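Local coordinates for protein BOLA1, chloroplastic (Arabidopsis thaliana, PDB 4PUG), which binds a labile iron-sulfur cluster together with glutaredoxins and may act as a redox-regulated transcriptional regulator or in iron-sulfur cluster biogenesis, at residues E4-A7 with S8-E12; V53-G56 with F57-M60. All blocks are in the same frame, centred on the assembly; numbering follows the deposited sequence.

Contact 1: residues E4-A7 with S8-E12; sequences ENRA and SRMRE
The backbone oxygen of Asn5 accepts from two donors, Ser8 OG at 2.7 Å and Arg9 N at 3.2 Å, which approach from the same face of its carbonyl plane. Asn5 is the N-cap of helix 6-18. Its side chain turns back over the first turn: CG sits between the backbone N and the carbonyl carbon (chi1 59°), and OD1 makes the capping bond, taking Ser8 N at 3.0 Å in a nearly straight line, a first-turn N-H for which the helix supplies no i-4 carbonyl partner. The regular i to i+4 ladder follows at once: Met10 N bonds to Arg6 O and Arg11 N to Ala7 O. Arg9 folds back alongside the start of the helix, with Arg6 CA 3.5 Å above one face of its guanidinium, offset toward the rim, and Arg6 NH2 at the edge. The two guanidinium planes stand nearly perpendicular, and the Glu76 carboxylate joins them, OE1 taking Arg6 NE and OE2 taking Arg9 NE; Asp43 is a second acidic partner of Arg6. On the buried side, where Phe48 and Leu81 pack, Met10 bends at its last torsion and brings CE to 3.6 Å from Arg6 CG.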
# COMPACT_ATOMS: atom_id res chain seq x y z
N GLU A 4 7.11 -10.78 -9.80
CA GLU A 4 6.94 -9.39 -10.19
C GLU A 4 5.46 -9.02 -10.21
O GLU A 4 4.76 -9.29 -11.18
CB GLU A 4 7.56 -9.18 -11.58
CG GLU A 4 7.43 -7.78 -12.15
CD GLU A 4 7.93 -7.69 -13.58
OE1 GLU A 4 8.34 -8.73 -14.13
OE2 GLU A 4 7.91 -6.58 -14.16
N ASN A 5 4.99 -8.42 -9.12
CA ASN A 5 3.59 -7.99 -9.04
C ASN A 5 3.40 -6.65 -8.32
O ASN A 5 4.37 -5.99 -7.96
CB ASN A 5 2.71 -9.08 -8.42
CG ASN A 5 3.14 -9.48 -7.01
OD1 ASN A 5 3.80 -8.72 -6.31
ND2 ASN A 5 2.77 -10.69 -6.60
N ARG A 6 2.15 -6.25 -8.13
CA ARG A 6 1.83 -4.98 -7.48
C ARG A 6 2.28 -4.95 -6.01
O ARG A 6 2.81 -3.94 -5.55
CB ARG A 6 0.33 -4.67 -7.59
CG ARG A 6 -0.16 -3.62 -6.59
CD ARG A 6 -1.43 -2.93 -7.08
NE ARG A 6 -1.19 -2.21 -8.33
CZ ARG A 6 -1.76 -2.52 -9.49
NH1 ARG A 6 -2.61 -3.52 -9.57
NH2 ARG A 6 -1.47 -1.80 -10.57
N ALA A 7 2.06 -6.05 -5.30
CA ALA A 7 2.43 -6.14 -3.90
C ALA A 7 3.93 -5.87 -3.70
O ALA A 7 4.32 -5.08 -2.84
CB ALA A 7 2.04 -7.50 -3.33
N SER A 8 4.75 -6.52 -4.52
CA SER A 8 6.19 -6.34 -4.48
C SER A 8 6.60 -4.90 -4.80
O SER A 8 7.48 -4.35 -4.14
CB SER A 8 6.89 -7.30 -5.44
OG SER A 8 6.56 -7.03 -6.78
N ARG A 9 5.97 -4.30 -5.81
CA ARG A 9 6.30 -2.92 -6.18
C ARG A 9 5.99 -1.97 -5.04
O ARG A 9 6.81 -1.13 -4.68
CB ARG A 9 5.54 -2.48 -7.44
CG ARG A 9 5.98 -3.17 -8.72
CD ARG A 9 5.46 -2.45 -9.95
NE ARG A 9 4.01 -2.35 -9.97
CZ ARG A 9 3.20 -3.29 -10.44
NH1 ARG A 9 3.71 -4.42 -10.93
NH2 ARG A 9 1.89 -3.12 -10.43
N MET A 10 4.81 -2.13 -4.46
CA MET A 10 4.41 -1.32 -3.32
C MET A 10 5.38 -1.49 -2.15
O MET A 10 5.80 -0.50 -1.55
CB MET A 10 2.98 -1.64 -2.89
CG MET A 10 1.95 -1.27 -3.94
SD MET A 10 0.25 -1.63 -3.45
CE MET A 10 0.39 -3.35 -3.00
N ARG A 11 5.74 -2.73 -1.84
CA ARG A 11 6.69 -2.96 -0.75
C ARG A 11 8.04 -2.31 -1.01
O ARG A 11 8.60 -1.67 -0.13
CB ARG A 11 6.88 -4.46 -0.46
CG ARG A 11 7.89 -4.71 0.66
CD ARG A 11 7.86 -6.15 1.14
NE ARG A 11 6.53 -6.54 1.60
CZ ARG A 11 6.05 -6.29 2.81
NH1 ARG A 11 6.79 -5.64 3.70
NH2 ARG A 11 4.83 -6.69 3.14
N GLU A 12 8.56 -2.48 -2.23
CA GLU A 12 9.84 -1.90 -2.61
C GLU A 12 9.80 -0.39 -2.46
O GLU A 12 10.65 0.20 -1.79
CB GLU A 12 10.21 -2.29 -4.05
CG GLU A 12 11.58 -1.78 -4.51
CD GLU A 12 11.51 -0.43 -5.21
OE1 GLU A 12 10.39 0.07 -5.44
OE2 GLU A 12 12.58 0.14 -5.53

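Contact 2: residues V53-G56 with F57-M60; sequences VSKG and FEGM
Glu58 N reaches back to Lys55 O at 3.2 Å, one of the hydrogen bonds that set the backbone where the chain leaves strand 47-53. It is fairly straight at the hydrogen (165°), but the donor stands above the carbonyl plane, well away from the lone-pair direction. Just before it, Ser54 forms an ST turn, its OG accepting from Gly56 N at 3.0 Å. The hydroxyl lies roughly opposite the backbone N across the CA-CB bond (chi1 154°), a rotation that carries it toward the following peptides, and it also bonds to Leu18 O. A type II beta turn from Phe57 to Met60 follows, closed by Met60 N on Phe57 O at 3.0 Å, with Gly59 at positive phi.

The remaining contacts are mostly side chain on backbone. The Phe57 ring lies obliquely to Ser54 O, which is 3.8 Å from CD2, while CE2 comes 4.2 Å from Ser54 CB; beyond the loop the ring meets Val69 and Arg65 of helix 62-72. Glu58 lays its CB 3.4 Å from Lys55 O, beside the backbone bond to that same oxygen. From the far end of the turn, Met60 stretches an extended chain back until CE is 3.2 Å from Gly56 O.

The polar contacts within the loop are main-chain bonds and one serine hydroxyl, consistent with a path fixed largely by the backbone, while buried Phe57 adds apolar packing against the neighbouring helix.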
# COMPACT_ATOMS: atom_id res chain seq x y z
N VAL A 53 4.71 1.72 9.72
CA VAL A 53 5.31 2.30 10.90
C VAL A 53 6.74 2.77 10.60
O VAL A 53 7.66 1.95 10.44
CB VAL A 53 5.31 1.32 12.09
CG1 VAL A 53 5.82 2.01 13.33
CG2 VAL A 53 3.90 0.77 12.32
N SER A 54 6.89 4.10 10.55
CA SER A 54 8.11 4.76 10.11
C SER A 54 8.31 6.07 10.88
O SER A 54 7.34 6.71 11.28
CB SER A 54 8.00 5.09 8.62
OG SER A 54 8.82 6.19 8.28
N LYS A 55 9.57 6.46 11.06
CA LYS A 55 9.92 7.71 11.75
C LYS A 55 9.71 8.94 10.88
O LYS A 55 9.70 10.07 11.38
CB LYS A 55 11.38 7.67 12.21
CG LYS A 55 11.68 6.66 13.30
CD LYS A 55 13.18 6.46 13.46
CE LYS A 55 13.50 5.57 14.65
NZ LYS A 55 14.96 5.30 14.76
N GLY A 56 9.57 8.73 9.58
CA GLY A 56 9.36 9.82 8.64
C GLY A 56 8.05 10.54 8.84
O GLY A 56 7.84 11.63 8.30
N PHE A 57 7.15 9.94 9.62
CA PHE A 57 5.83 10.52 9.88
C PHE A 57 5.83 11.51 11.05
O PHE A 57 4.82 12.18 11.29
CB PHE A 57 4.81 9.41 10.15
CG PHE A 57 4.51 8.56 8.95
CD1 PHE A 57 4.42 9.12 7.69
CD2 PHE A 57 4.33 7.19 9.09
CE1 PHE A 57 4.15 8.33 6.59
CE2 PHE A 57 4.06 6.40 7.99
CZ PHE A 57 3.97 6.97 6.74
N GLU A 58 6.94 11.59 11.76
CA GLU A 58 7.07 12.49 12.91
C GLU A 58 6.79 13.95 12.55
O GLU A 58 7.39 14.50 11.63
CB GLU A 58 8.45 12.37 13.54
CG GLU A 58 8.51 11.45 14.74
CD GLU A 58 9.88 10.86 14.96
OE1 GLU A 58 10.86 11.41 14.42
OE2 GLU A 58 9.98 9.83 15.67
N GLY A 59 5.86 14.56 13.29
CA GLY A 59 5.50 15.95 13.06
C GLY A 59 4.49 16.15 11.95
O GLY A 59 4.09 17.28 11.65
N MET A 60 4.08 15.05 11.32
CA MET A 60 3.07 15.13 10.27
C MET A 60 1.69 14.87 10.85
O MET A 60 1.50 13.92 11.61
CB MET A 60 3.35 14.10 9.18
CG MET A 60 4.65 14.29 8.41
SD MET A 60 4.69 13.19 6.99
CE MET A 60 6.28 13.61 6.27

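In the fold
From the N terminus, this chain, the BolA-like part of a longer chloroplast protein, first passes through contact 1, which starts helix 6-18 after residues 4-5; it then runs through strand 22-27 and the short helix 29-32 into strand 47-53, whose end opens contact 2, a loop with a beta turn. The two contacts are in series, neither nested nor crossing. Their centres lie 22 Å apart, with the nearest atoms about 10 Å from each other. Contact 1 starts the helix that packs on the sheet through Ile25 and Phe48, whereas contact 2 leads from the central strand into helix 62-72. The parts nevertheless meet indirectly: Leu18, at the end of the helix begun in contact 1, bonds to Ser54.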